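PDB 3K2D: ABC-type metal ion transport system, periplasmic component, which probably serves as the substrate-binding lipoprotein of an ABC importer, holds methionine in its cleft, and is known as an immunogenic, Toll-like receptor 2-activating lipoprotein. Local coordinates for residues 21-26 against 225-230; 56-61 against 202-207; 105-110 against 151-156; 130-135 against 143-148. The protein carries 4 engineered substitutions. One frame throughout, in Å; residues are numbered along the deposited sequence.

Interaction 1. Residues 21-26 against 225-230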
loop_
_atom_site.group_PDB
_atom_site.type_symbol
_atom_site.label_atom_id
_atom_site.label_comp_id
_atom_site.label_asym_id
_atom_site.label_seq_id
_atom_site.Cartn_x
_atom_site.Cartn_y
_atom_site.Cartn_z
ATOM N N ALA A 21 -8.012 4.861 -9.759
ATOM C CA ALA A 21 -9.393 4.752 -9.316
ATOM C C ALA A 21 -10.318 5.552 -10.211
ATOM O O ALA A 21 -11.469 5.177 -10.421
ATOM C CB ALA A 21 -9.516 5.228 -7.877
ATOM N N GLU A 22 -9.803 6.656 -10.738
ATOM C CA GLU A 22 -10.567 7.524 -11.616
ATOM C C GLU A 22 -10.977 6.771 -12.878
ATOM O O GLU A 22 -12.108 6.893 -13.351
ATOM C CB GLU A 22 -9.734 8.735 -12.005
ATOM C CG GLU A 22 -10.523 10.028 -12.098
ATOM C CD GLU A 22 -10.451 10.835 -10.813
ATOM O OE1 GLU A 22 -9.321 11.193 -10.408
ATOM O OE2 GLU A 22 -11.516 11.111 -10.211
ATOM N N VAL A 23 -10.061 5.988 -13.426
ATOM C CA VAL A 23 -10.370 5.239 -14.627
ATOM C C VAL A 23 -11.389 4.156 -14.306
ATOM O O VAL A 23 -12.347 3.957 -15.048
ATOM C CB VAL A 23 -9.104 4.620 -15.217
ATOM C CG1 VAL A 23 -9.420 3.945 -16.549
ATOM C CG2 VAL A 23 -8.056 5.700 -15.384
ATOM N N ALA A 24 -11.180 3.461 -13.195
ATOM C CA ALA A 24 -12.099 2.419 -12.762
ATOM C C ALA A 24 -13.504 3.015 -12.668
ATOM O O ALA A 24 -14.485 2.408 -13.107
ATOM C CB ALA A 24 -11.668 1.881 -11.411
ATOM N N ALA A 25 -13.595 4.213 -12.096
ATOM C CA ALA A 25 -14.877 4.898 -11.954
ATOM C C ALA A 25 -15.427 5.197 -13.341
ATOM O O ALA A 25 -16.634 5.168 -13.571
ATOM C CB ALA A 25 -14.694 6.189 -11.189
ATOM N N LYS A 26 -14.527 5.499 -14.264
ATOM C CA LYS A 26 -14.923 5.794 -15.618
ATOM C C LYS A 26 -15.532 4.519 -16.215
ATOM O O LYS A 26 -16.649 4.536 -16.740
ATOM C CB LYS A 26 -13.694 6.251 -16.412
ATOM C CG LYS A 26 -13.929 6.539 -17.885
ATOM C CD LYS A 26 -12.609 6.808 -18.594
ATOM C CE LYS A 26 -12.772 6.876 -20.113
ATOM N NZ LYS A 26 -13.143 5.557 -20.722
ATOM N N THR A 225 -10.698 -4.459 -15.170
ATOM C CA THR A 225 -10.784 -4.457 -16.626
ATOM C C THR A 225 -9.430 -4.158 -17.234
ATOM O O THR A 225 -8.536 -3.637 -16.564
ATOM C CB THR A 225 -11.784 -3.398 -17.163
ATOM O OG1 THR A 225 -11.372 -2.090 -16.733
ATOM C CG2 THR A 225 -13.215 -3.701 -16.684
ATOM N N GLU A 226 -9.293 -4.479 -18.516
ATOM C CA GLU A 226 -8.053 -4.249 -19.238
ATOM C C GLU A 226 -7.751 -2.749 -19.336
ATOM O O GLU A 226 -6.585 -2.344 -19.304
ATOM C CB GLU A 226 -8.155 -4.850 -20.639
ATOM C CG GLU A 226 -6.820 -5.168 -21.293
ATOM C CD GLU A 226 -6.197 -6.456 -20.762
ATOM O OE1 GLU A 226 -6.903 -7.493 -20.749
ATOM O OE2 GLU A 226 -5.004 -6.438 -20.370
ATOM N N GLU A 227 -8.800 -1.931 -19.446
ATOM C CA GLU A 227 -8.626 -0.482 -19.556
ATOM C C GLU A 227 -7.907 0.099 -18.345
ATOM O O GLU A 227 -6.911 0.806 -18.484
ATOM C CB GLU A 227 -9.974 0.224 -19.723
ATOM C CG GLU A 227 -9.838 1.656 -20.226
ATOM C CD GLU A 227 -11.172 2.372 -20.386
ATOM O OE1 GLU A 227 -12.150 1.724 -20.811
ATOM O OE2 GLU A 227 -11.241 3.591 -20.102
ATOM N N VAL A 228 -8.413 -0.205 -17.156
ATOM C CA VAL A 228 -7.804 0.298 -15.937
ATOM C C VAL A 228 -6.374 -0.205 -15.818
ATOM O O VAL A 228 -5.477 0.543 -15.433
ATOM C CB VAL A 228 -8.608 -0.137 -14.693
ATOM C CG1 VAL A 228 -7.861 0.254 -13.405
ATOM C CG2 VAL A 228 -9.993 0.513 -14.733
ATOM N N TYR A 229 -6.163 -1.469 -16.159
ATOM C CA TYR A 229 -4.835 -2.054 -16.069
ATOM C C TYR A 229 -3.879 -1.263 -16.944
ATOM O O TYR A 229 -2.773 -0.910 -16.515
ATOM C CB TYR A 229 -4.871 -3.515 -16.511
ATOM C CG TYR A 229 -3.512 -4.177 -16.569
ATOM C CD1 TYR A 229 -2.716 -4.290 -15.427
ATOM C CD2 TYR A 229 -3.032 -4.716 -17.761
ATOM C CE1 TYR A 229 -1.472 -4.931 -15.472
ATOM C CE2 TYR A 229 -1.797 -5.358 -17.817
ATOM C CZ TYR A 229 -1.024 -5.462 -16.671
ATOM O OH TYR A 229 0.186 -6.113 -16.729
ATOM N N THR A 230 -4.317 -0.985 -18.169
ATOM C CA THR A 230 -3.517 -0.218 -19.114
ATOM C C THR A 230 -3.189 1.149 -18.519
ATOM O O THR A 230 -2.040 1.593 -18.563
ATOM C CB THR A 230 -4.269 -0.019 -20.439
ATOM O OG1 THR A 230 -4.417 -1.285 -21.092
ATOM C CG2 THR A 230 -3.515 0.937 -21.346
#
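Val-228 presses its CG2 methyl into the backbone of helix 16-32, and this is the close-packed half of the contact. That methyl lies 3.5 Å from Ala-24 CA. Val-23 closes in from the next position, its CG1 3.9 Å from Val-228 CG2, the two side chains running past one another head to tail. The axes of the short segments run nearly antiparallel (160°) and approach to 9.0 Å. Ala-24 also touches Phe-219 and Tyr-223 of helix 214-223, so the apolar side continues into the protein.

The other half is open and charged. Lys-26 runs out extended and bends only at its last torsion (chi4 -67°), which turns NZ onto Glu-227 OE2 at 2.8 Å. The carboxylate accepts on its syn side. Glu-227, with CG anti to the backbone N (chi1 -164°), reaches across to meet the lysine at about a right angle. Lys-26 has a second acidic partner in Glu-30, one turn further on. The chemistry implies a small hydrophobic seam between helix 16-32 and the C-terminal helix 226-235, bordered on its solvent side by a salt bridge that probably adds modestly to the hold.

Interaction 2. Residues 56-61 against 202-207. Engineered in segment 56-61: Met-58 (natural residue Ile). With MET (methionine), chain C.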
loop_
_atom_site.group_PDB
_atom_site.type_symbol
_atom_site.label_atom_id
_atom_site.label_comp_id
_atom_site.label_asym_id
_atom_site.label_seq_id
_atom_site.Cartn_x
_atom_site.Cartn_y
_atom_site.Cartn_z
ATOM N N ILE A 56 -18.146 5.915 3.921
ATOM C CA ILE A 56 -17.907 5.491 2.544
ATOM C C ILE A 56 -18.432 4.066 2.398
ATOM O O ILE A 56 -18.565 3.345 3.387
ATOM C CB ILE A 56 -16.407 5.532 2.142
ATOM C CG1 ILE A 56 -15.562 4.729 3.136
ATOM C CG2 ILE A 56 -15.935 6.970 2.030
ATOM C CD1 ILE A 56 -14.077 4.681 2.776
ATOM N N ASP A 57 -18.729 3.660 1.169
ATOM C CA ASP A 57 -19.284 2.337 0.917
ATOM C C ASP A 57 -18.221 1.273 0.687
ATOM O O ASP A 57 -18.512 0.083 0.773
ATOM C CB ASP A 57 -20.240 2.406 -0.279
ATOM C CG ASP A 57 -21.417 3.350 -0.037
ATOM O OD1 ASP A 57 -22.418 2.927 0.586
ATOM O OD2 ASP A 57 -21.341 4.526 -0.462
ATOM N N MET A 58 -16.997 1.702 0.388
ATOM C CA MET A 58 -15.882 0.777 0.164
ATOM C C MET A 58 -14.562 1.534 0.010
ATOM O O MET A 58 -14.557 2.761 -0.132
ATOM C CB MET A 58 -16.142 -0.113 -1.080
ATOM C CG MET A 58 -16.209 0.597 -2.459
ATOM S SD MET A 58 -16.690 -0.438 -3.885
ATOM C CE MET A 58 -18.235 -0.121 -3.891
ATOM N N ASN A 59 -13.442 0.817 0.089
ATOM C CA ASN A 59 -12.134 1.443 -0.103
ATOM C C ASN A 59 -11.202 0.516 -0.863
ATOM O O ASN A 59 -11.424 -0.695 -0.936
ATOM C CB ASN A 59 -11.482 1.863 1.225
ATOM C CG ASN A 59 -11.217 0.692 2.166
ATOM O OD1 ASN A 59 -10.676 -0.345 1.774
ATOM N ND2 ASN A 59 -11.581 0.871 3.429
ATOM N N ALA A 60 -10.161 1.098 -1.441
ATOM C CA ALA A 60 -9.186 0.333 -2.202
ATOM C C ALA A 60 -7.812 0.911 -1.904
ATOM O O ALA A 60 -7.397 1.878 -2.543
ATOM C CB ALA A 60 -9.498 0.433 -3.696
ATOM N N PHE A 61 -7.101 0.314 -0.947
ATOM C CA PHE A 61 -5.787 0.831 -0.569
ATOM C C PHE A 61 -4.897 -0.134 0.238
ATOM O O PHE A 61 -3.712 0.133 0.426
ATOM C CB PHE A 61 -5.980 2.088 0.278
ATOM C CG PHE A 61 -6.390 1.785 1.692
ATOM C CD1 PHE A 61 -7.630 1.224 1.964
ATOM C CD2 PHE A 61 -5.494 1.963 2.744
ATOM C CE1 PHE A 61 -7.973 0.836 3.260
ATOM C CE2 PHE A 61 -5.825 1.581 4.040
ATOM C CZ PHE A 61 -7.071 1.012 4.300
ATOM N N ASN A 202 -3.091 -5.800 -3.234
ATOM C CA ASN A 202 -4.091 -4.880 -2.708
ATOM C C ASN A 202 -5.517 -5.373 -2.923
ATOM O O ASN A 202 -5.762 -6.314 -3.674
ATOM C CB ASN A 202 -3.904 -3.484 -3.287
ATOM C CG ASN A 202 -2.698 -2.777 -2.703
ATOM O OD1 ASN A 202 -2.556 -1.564 -2.827
ATOM N ND2 ASN A 202 -1.815 -3.541 -2.066
ATOM N N LEU A 203 -6.459 -4.721 -2.260
ATOM C CA LEU A 203 -7.829 -5.160 -2.308
ATOM C C LEU A 203 -8.866 -4.063 -2.286
ATOM O O LEU A 203 -8.590 -2.910 -1.950
ATOM C CB LEU A 203 -8.103 -6.042 -1.094
ATOM C CG LEU A 203 -7.005 -6.961 -0.574
ATOM C CD1 LEU A 203 -7.305 -7.335 0.858
ATOM C CD2 LEU A 203 -6.913 -8.178 -1.435
ATOM N N ILE A 204 -10.076 -4.452 -2.654
ATOM C CA ILE A 204 -11.205 -3.557 -2.591
ATOM C C ILE A 204 -11.964 -4.186 -1.437
ATOM O O ILE A 204 -12.378 -5.348 -1.499
ATOM C CB ILE A 204 -12.049 -3.593 -3.864
ATOM C CG1 ILE A 204 -11.256 -2.973 -5.019
ATOM C CG2 ILE A 204 -13.368 -2.856 -3.625
ATOM C CD1 ILE A 204 -11.947 -3.043 -6.368
ATOM N N VAL A 205 -12.097 -3.433 -0.361
ATOM C CA VAL A 205 -12.778 -3.930 0.812
ATOM C C VAL A 205 -14.063 -3.158 1.051
ATOM O O VAL A 205 -14.135 -1.935 0.824
ATOM C CB VAL A 205 -11.877 -3.813 2.064
ATOM C CG1 VAL A 205 -12.598 -4.373 3.276
ATOM C CG2 VAL A 205 -10.559 -4.550 1.824
ATOM N N ALA A 206 -15.073 -3.886 1.514
ATOM C CA ALA A 206 -16.365 -3.298 1.804
ATOM C C ALA A 206 -16.775 -3.765 3.193
ATOM O O ALA A 206 -16.055 -4.539 3.834
ATOM C CB ALA A 206 -17.382 -3.755 0.768
ATOM N N ARG A 207 -17.917 -3.285 3.675
ATOM C CA ARG A 207 -18.386 -3.734 4.974
ATOM C C ARG A 207 -18.856 -5.171 4.831
ATOM O O ARG A 207 -19.094 -5.662 3.729
ATOM C CB ARG A 207 -19.533 -2.873 5.489
ATOM C CG ARG A 207 -19.082 -1.552 6.072
ATOM C CD ARG A 207 -20.217 -0.874 6.792
ATOM N NE ARG A 207 -21.271 -0.469 5.872
ATOM C CZ ARG A 207 -21.151 0.534 5.013
ATOM N NH1 ARG A 207 -20.024 1.225 4.961
ATOM N NH2 ARG A 207 -22.155 0.856 4.216
HETATM N N MET C . -0.443 0.039 -0.985
HETATM C CA MET C . 0.566 -0.530 -0.012
HETATM C C MET C . 1.497 -1.393 -0.787
HETATM O O MET C . 1.025 -2.169 -1.662
HETATM C CB MET C . -0.027 -1.431 1.052
HETATM C CG MET C . -0.959 -0.769 1.962
HETATM S SD MET C . -1.197 -1.704 3.432
HETATM C CE MET C . -2.289 -0.482 4.060
HETATM O OXT MET C . 2.708 -1.339 -0.524
HETATM O O HOH W 1 -22.067 3.719 2.941
HETATM O O HOH W 2 -8.399 -1.728 0.513
#
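Asn-59 and Val-205 exchange two backbone hydrogen bonds, Asn-59 N to Val-205 O and Val-205 N to Asn-59 O, each 2.9 Å, as an antiparallel hydrogen-bonded pair.

Apolar contacts gather on one face of the sheet. The engineered Met-58 lies alongside Ile-204, with SD 4.1 Å from Ile-204 CG2, under Val-216 and Val-220 of helix 214-223; Ala-60 CB meets Ile-204 CG1.

Polar side chains and two waters add further links. Arg-207 bends at chi3 (-66°) and offers NH1 to Ile-56 O at 3.0 Å, the oxygen lying in the guanidinium plane; the same NH1 also serves Leu-51 O. A water accepts from Arg-207 NH2 beside Asp-57, whose OD2 takes the backbone N of Lys-9. A second water bridges three groups, donating to Asn-59 OD1 and Leu-203 O while accepting from Phe-61 N at 2.8 Å.

Ligand contacts lie at the cleft end. Asn-202 ND2 donates to the bound methionine's O at 3.2 Å, and Asn-202 OD1 weakly accepts from its N. The ligand's CE approaches the Phe-61 ring obliquely, 4.1 Å from CE2. Adjacent antiparallel central strands, one running to the ligand cleft and one leaving it, are typical of the periplasmic binding protein fold.

Interaction 3. Residues 105-110 against 151-156. Engineered in segment 151-156: Met-155 (natural residue Val).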
loop_
_atom_site.group_PDB
_atom_site.type_symbol
_atom_site.label_atom_id
_atom_site.label_comp_id
_atom_site.label_asym_id
_atom_site.label_seq_id
_atom_site.Cartn_x
_atom_site.Cartn_y
_atom_site.Cartn_z
ATOM N N GLY A 105 26.908 1.315 10.150
ATOM C CA GLY A 105 26.213 2.221 11.038
ATOM C C GLY A 105 25.229 3.154 10.368
ATOM O O GLY A 105 24.842 4.158 10.960
ATOM N N VAL A 106 24.810 2.852 9.143
ATOM C CA VAL A 106 23.855 3.735 8.475
ATOM C C VAL A 106 22.458 3.575 9.055
ATOM O O VAL A 106 22.147 2.596 9.745
ATOM C CB VAL A 106 23.755 3.478 6.943
ATOM C CG1 VAL A 106 25.061 3.829 6.261
ATOM C CG2 VAL A 106 23.379 2.030 6.681
ATOM N N ARG A 107 21.623 4.560 8.748
ATOM C CA ARG A 107 20.238 4.602 9.188
ATOM C C ARG A 107 19.376 4.166 8.005
ATOM O O ARG A 107 19.574 4.625 6.887
ATOM C CB ARG A 107 19.876 6.034 9.608
ATOM C CG ARG A 107 19.446 6.199 11.062
ATOM C CD ARG A 107 20.126 7.401 11.740
ATOM N NE ARG A 107 19.852 8.669 11.070
ATOM C CZ ARG A 107 18.780 9.430 11.290
ATOM N NH1 ARG A 107 17.866 9.064 12.179
ATOM N NH2 ARG A 107 18.613 10.554 10.601
ATOM N N ILE A 108 18.442 3.258 8.253
ATOM C CA ILE A 108 17.530 2.789 7.214
ATOM C C ILE A 108 16.107 3.040 7.697
ATOM O O ILE A 108 15.689 2.514 8.732
ATOM C CB ILE A 108 17.716 1.273 6.919
ATOM C CG1 ILE A 108 19.059 1.046 6.218
ATOM C CG2 ILE A 108 16.566 0.761 6.073
ATOM C CD1 ILE A 108 19.296 -0.374 5.760
ATOM N N ALA A 109 15.369 3.853 6.952
ATOM C CA ALA A 109 13.994 4.174 7.321
ATOM C C ALA A 109 12.988 3.167 6.747
ATOM O O ALA A 109 13.123 2.722 5.605
ATOM C CB ALA A 109 13.653 5.583 6.858
ATOM N N VAL A 110 11.986 2.817 7.556
ATOM C CA VAL A 110 10.931 1.870 7.173
ATOM C C VAL A 110 9.592 2.314 7.781
ATOM O O VAL A 110 9.556 3.121 8.708
ATOM C CB VAL A 110 11.228 0.425 7.700
ATOM C CG1 VAL A 110 12.636 -0.005 7.314
ATOM C CG2 VAL A 110 11.061 0.366 9.212
ATOM N N ASN A 151 25.844 -3.001 11.367
ATOM C CA ASN A 151 25.435 -2.186 12.505
ATOM C C ASN A 151 24.405 -1.139 12.093
ATOM O O ASN A 151 24.521 0.038 12.432
ATOM C CB ASN A 151 26.647 -1.491 13.135
ATOM C CG ASN A 151 27.765 -2.461 13.491
ATOM O OD1 ASN A 151 27.517 -3.592 13.928
ATOM N ND2 ASN A 151 29.011 -2.013 13.316
ATOM N N ILE A 152 23.389 -1.573 11.364
ATOM C CA ILE A 152 22.353 -0.666 10.905
ATOM C C ILE A 152 21.391 -0.260 12.025
ATOM O O ILE A 152 21.203 -0.984 13.004
ATOM C CB ILE A 152 21.523 -1.312 9.768
ATOM C CG1 ILE A 152 22.445 -1.779 8.644
ATOM C CG2 ILE A 152 20.536 -0.307 9.208
ATOM C CD1 ILE A 152 21.715 -2.456 7.490
ATOM N N THR A 153 20.801 0.919 11.882
ATOM C CA THR A 153 19.816 1.383 12.842
ATOM C C THR A 153 18.525 1.537 12.061
ATOM O O THR A 153 18.451 2.320 11.123
ATOM C CB THR A 153 20.189 2.734 13.469
ATOM O OG1 THR A 153 21.210 2.543 14.459
ATOM C CG2 THR A 153 18.973 3.355 14.131
ATOM N N ILE A 154 17.519 0.763 12.438
ATOM C CA ILE A 154 16.229 0.811 11.771
ATOM C C ILE A 154 15.394 1.954 12.318
ATOM O O ILE A 154 15.055 1.968 13.503
ATOM C CB ILE A 154 15.435 -0.500 11.979
ATOM C CG1 ILE A 154 16.246 -1.696 11.488
ATOM C CG2 ILE A 154 14.123 -0.434 11.238
ATOM C CD1 ILE A 154 16.604 -1.616 10.033
ATOM N N MET A 155 15.072 2.911 11.455
ATOM C CA MET A 155 14.246 4.047 11.843
ATOM C C MET A 155 12.821 3.773 11.373
ATOM O O MET A 155 12.559 3.656 10.178
ATOM C CB MET A 155 14.770 5.340 11.206
ATOM C CG MET A 155 16.171 5.778 11.682
ATOM S SD MET A 155 16.308 6.185 13.432
ATOM C CE MET A 155 15.391 7.630 13.463
ATOM N N GLU A 156 11.903 3.641 12.319
ATOM C CA GLU A 156 10.508 3.380 11.994
ATOM C C GLU A 156 9.763 4.707 11.950
ATOM O O GLU A 156 9.769 5.465 12.920
ATOM C CB GLU A 156 9.900 2.448 13.046
ATOM C CG GLU A 156 10.458 1.028 13.003
ATOM C CD GLU A 156 10.174 0.230 14.268
ATOM O OE1 GLU A 156 9.034 0.295 14.784
ATOM O OE2 GLU A 156 11.091 -0.480 14.740
#
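Ile-108 and Ile-152 form the apolar centre of a beta-alpha-beta crossover that runs from strand 107-111 through helix 114-126 and a small hairpin to the parallel edge strand 153-157. Their side chains pass at a slant, Ile-108 CG1 lying 3.6 Å from Ile-152 CG2 and the two CD1 methyls equally close. Further along the same face, Val-110 CG2 sits 3.8 Å from Ile-154 CG2. Val-110 CG1 stands anti to the carbonyl carbon (chi1 -51°), which leaves CG2 between the backbone N and the carbonyl carbon, facing Ile-154. Helix 114-126 packs over this side, with Leu-117 against Val-110 and Leu-124 against Ile-154.

Between the faces runs the parallel ladder. Thr-153 N donates to Val-106 O, Ile-108 N to Thr-153 O, Met-155 N to Ile-108 O, and Val-110 N to Met-155 O, the last two at 2.8 Å. Thr-153 and Met-155 thus use both N and O toward strand 107-111, while Ala-109 turns its backbone to strand 171-174 on the far side.

The opposite face is more polar and more open. Ala-109 packs on Leu-162 and Ser-165 of helix 162-165. Next to it CG of the engineered Met-155 touches CG of the bent Arg-107, whose NH2 bonds weakly to Asp-168 O. Beyond that, toward the exposed strand ends, Gly-105 CA points a C-H at Asn-151 O, 3.1 Å away.

Interaction 4. Residues 130-135 against 143-148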
loop_
_atom_site.group_PDB
_atom_site.type_symbol
_atom_site.label_atom_id
_atom_site.label_comp_id
_atom_site.label_asym_id
_atom_site.label_seq_id
_atom_site.Cartn_x
_atom_site.Cartn_y
_atom_site.Cartn_z
ATOM N N ILE A 130 20.362 -7.868 7.156
ATOM C CA ILE A 130 20.083 -8.357 8.503
ATOM C C ILE A 130 19.530 -9.767 8.426
ATOM O O ILE A 130 19.164 -10.244 7.354
ATOM C CB ILE A 130 19.020 -7.507 9.220
ATOM C CG1 ILE A 130 17.692 -7.610 8.467
ATOM C CG2 ILE A 130 19.477 -6.068 9.327
ATOM C CD1 ILE A 130 16.487 -7.670 9.368
ATOM N N LYS A 131 19.474 -10.435 9.566
ATOM C CA LYS A 131 18.919 -11.774 9.607
ATOM C C LYS A 131 17.865 -11.783 10.711
ATOM O O LYS A 131 18.057 -11.158 11.757
ATOM C CB LYS A 131 20.011 -12.810 9.886
ATOM C CG LYS A 131 19.512 -14.228 9.702
ATOM C CD LYS A 131 20.559 -15.288 10.001
ATOM C CE LYS A 131 19.923 -16.690 9.946
ATOM N NZ LYS A 131 18.756 -16.841 10.891
ATOM N N LEU A 132 16.743 -12.460 10.465
ATOM C CA LEU A 132 15.654 -12.540 11.445
ATOM C C LEU A 132 15.554 -13.950 12.010
ATOM O O LEU A 132 15.993 -14.906 11.374
ATOM C CB LEU A 132 14.330 -12.158 10.789
ATOM C CG LEU A 132 14.306 -10.733 10.237
ATOM C CD1 LEU A 132 13.153 -10.570 9.262
ATOM C CD2 LEU A 132 14.197 -9.738 11.389
ATOM N N ARG A 133 14.975 -14.088 13.197
ATOM C CA ARG A 133 14.837 -15.403 13.799
ATOM C C ARG A 133 14.082 -16.338 12.865
ATOM O O ARG A 133 13.271 -15.909 12.062
ATOM C CB ARG A 133 14.133 -15.313 15.155
ATOM C CG ARG A 133 12.653 -15.013 15.121
ATOM C CD ARG A 133 12.180 -14.721 16.533
ATOM N NE ARG A 133 10.732 -14.574 16.622
ATOM C CZ ARG A 133 9.871 -15.584 16.559
ATOM N NH1 ARG A 133 10.313 -16.825 16.411
ATOM N NH2 ARG A 133 8.568 -15.355 16.641
ATOM N N PRO A 134 14.341 -17.643 12.968
ATOM C CA PRO A 134 13.684 -18.635 12.115
ATOM C C PRO A 134 12.151 -18.616 12.051
ATOM O O PRO A 134 11.580 -18.571 10.958
ATOM C CB PRO A 134 14.225 -19.960 12.659
ATOM C CG PRO A 134 15.566 -19.578 13.239
ATOM C CD PRO A 134 15.244 -18.296 13.933
ATOM N N GLU A 135 11.493 -18.652 13.211
ATOM C CA GLU A 135 10.025 -18.685 13.277
ATOM C C GLU A 135 9.279 -17.361 13.090
ATOM O O GLU A 135 8.053 -17.334 13.201
ATOM C CB GLU A 135 9.561 -19.294 14.613
ATOM C CG GLU A 135 9.758 -20.811 14.795
ATOM C CD GLU A 135 8.598 -21.650 14.256
ATOM O OE1 GLU A 135 7.448 -21.157 14.238
ATOM O OE2 GLU A 135 8.829 -22.817 13.869
ATOM N N ARG A 143 12.936 -6.615 17.561
ATOM C CA ARG A 143 13.251 -7.594 18.587
ATOM C C ARG A 143 13.536 -8.932 17.940
ATOM O O ARG A 143 14.097 -9.814 18.578
ATOM C CB ARG A 143 12.102 -7.749 19.595
ATOM C CG ARG A 143 11.949 -6.575 20.549
ATOM C CD ARG A 143 10.937 -6.876 21.647
ATOM N NE ARG A 143 9.628 -7.226 21.101
ATOM C CZ ARG A 143 8.766 -6.348 20.598
ATOM N NH1 ARG A 143 9.067 -5.052 20.577
ATOM N NH2 ARG A 143 7.609 -6.771 20.094
ATOM N N ASP A 144 13.172 -9.080 16.668
ATOM C CA ASP A 144 13.406 -10.345 15.969
ATOM C C ASP A 144 14.729 -10.439 15.215
ATOM O O ASP A 144 15.043 -11.487 14.638
ATOM C CB ASP A 144 12.259 -10.647 15.004
ATOM C CG ASP A 144 10.944 -10.822 15.716
ATOM O OD1 ASP A 144 10.897 -11.642 16.650
ATOM O OD2 ASP A 144 9.961 -10.141 15.355
ATOM N N ILE A 145 15.510 -9.363 15.228
ATOM C CA ILE A 145 16.787 -9.364 14.526
ATOM C C ILE A 145 17.840 -10.216 15.242
ATOM O O ILE A 145 18.100 -10.032 16.426
ATOM C CB ILE A 145 17.316 -7.924 14.363
ATOM C CG1 ILE A 145 16.373 -7.137 13.449
ATOM C CG2 ILE A 145 18.746 -7.951 13.814
ATOM C CD1 ILE A 145 16.525 -5.635 13.553
ATOM N N VAL A 146 18.451 -11.151 14.531
ATOM C CA VAL A 146 19.459 -11.997 15.168
ATOM C C VAL A 146 20.846 -11.781 14.592
ATOM O O VAL A 146 21.800 -12.425 15.012
ATOM C CB VAL A 146 19.110 -13.514 15.056
ATOM C CG1 VAL A 146 17.748 -13.768 15.658
ATOM C CG2 VAL A 146 19.159 -13.974 13.597
ATOM N N GLU A 147 20.947 -10.883 13.621
ATOM C CA GLU A 147 22.226 -10.586 12.998
ATOM C C GLU A 147 22.121 -9.247 12.289
ATOM O O GLU A 147 21.163 -8.991 11.555
ATOM C CB GLU A 147 22.614 -11.692 12.020
ATOM C CG GLU A 147 24.121 -11.813 11.854
ATOM C CD GLU A 147 24.546 -12.938 10.921
ATOM O OE1 GLU A 147 24.232 -14.119 11.208
ATOM O OE2 GLU A 147 25.202 -12.632 9.900
ATOM N N ASN A 148 23.113 -8.392 12.529
ATOM C CA ASN A 148 23.158 -7.044 11.973
ATOM C C ASN A 148 24.621 -6.681 11.719
ATOM O O ASN A 148 25.200 -5.850 12.417
ATOM C CB ASN A 148 22.538 -6.075 12.985
ATOM C CG ASN A 148 22.463 -4.656 12.475
ATOM O OD1 ASN A 148 22.806 -4.369 11.324
ATOM N ND2 ASN A 148 22.001 -3.751 13.331
#
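Lys-131 pairs with Glu-147 and Leu-132 with Ile-145, a register shift of one that makes a classic beta bulge in this small antiparallel hairpin, with Val-146 and Glu-147 both facing Lys-131. Lys-131 O takes Val-146 N at 2.8 Å and, weakly, Glu-147 N, while Lys-131 N donates to Glu-147 O at 3.0 Å. Arg-133 N then carries the pairing on to Asp-144 O.

Among the side chains, the isoleucines and Leu-132 make the inner cluster. Ile-145 CG1 touches both Leu-132 CD2 (4.0 Å) and Ile-130 CD1 (4.1 Å), and the Ile-130 and Ile-145 side chains meet at about a right angle. Leu-132 rests on Leu-121 and Leu-122 and Ile-130 on Leu-124, so the hairpin's inner side lies against helix 114-126; the helix also supplies Glu-125, which accepts from Leu-132 N.

The outer side is aliphatic and charged. Lys-131 CB lies 3.5 Å from Glu-147 CB, and its chain runs on obliquely past the Val-146 CG2 methyl. Both carboxylate oxygens of Asp-144 are used: OD2 accepts from Thr-141 N and OD1 takes the salt bridge. Arg-133, extended from CG to NE, reaches it with NE 2.9 Å from Asp-144 OD1; the oxygen sits in the guanidinium plane, yet NE stands 48° out of the carboxylate plane.

Interaction 2 is the core contact: every touching residue is at least partly buried, and it joins central strands that reach the methionine. Interaction 1 lies in the same lobe, about 16 Å away between centres, and trades backbone pairing for helix packing with a charged rim. Helix 214-223 packs against both. Interactions 3 and 4 belong to the other side of the chain, with centres about 14 Å apart; strands 145-147 and 153-157 follow one another, and helix 114-126 packs against both contacts. Interaction 3 is a regular parallel ladder, partly buried, with an apolar face under helix 114-126, whereas interaction 4 is a bulged antiparallel pair nearer the surface, finished by a salt bridge.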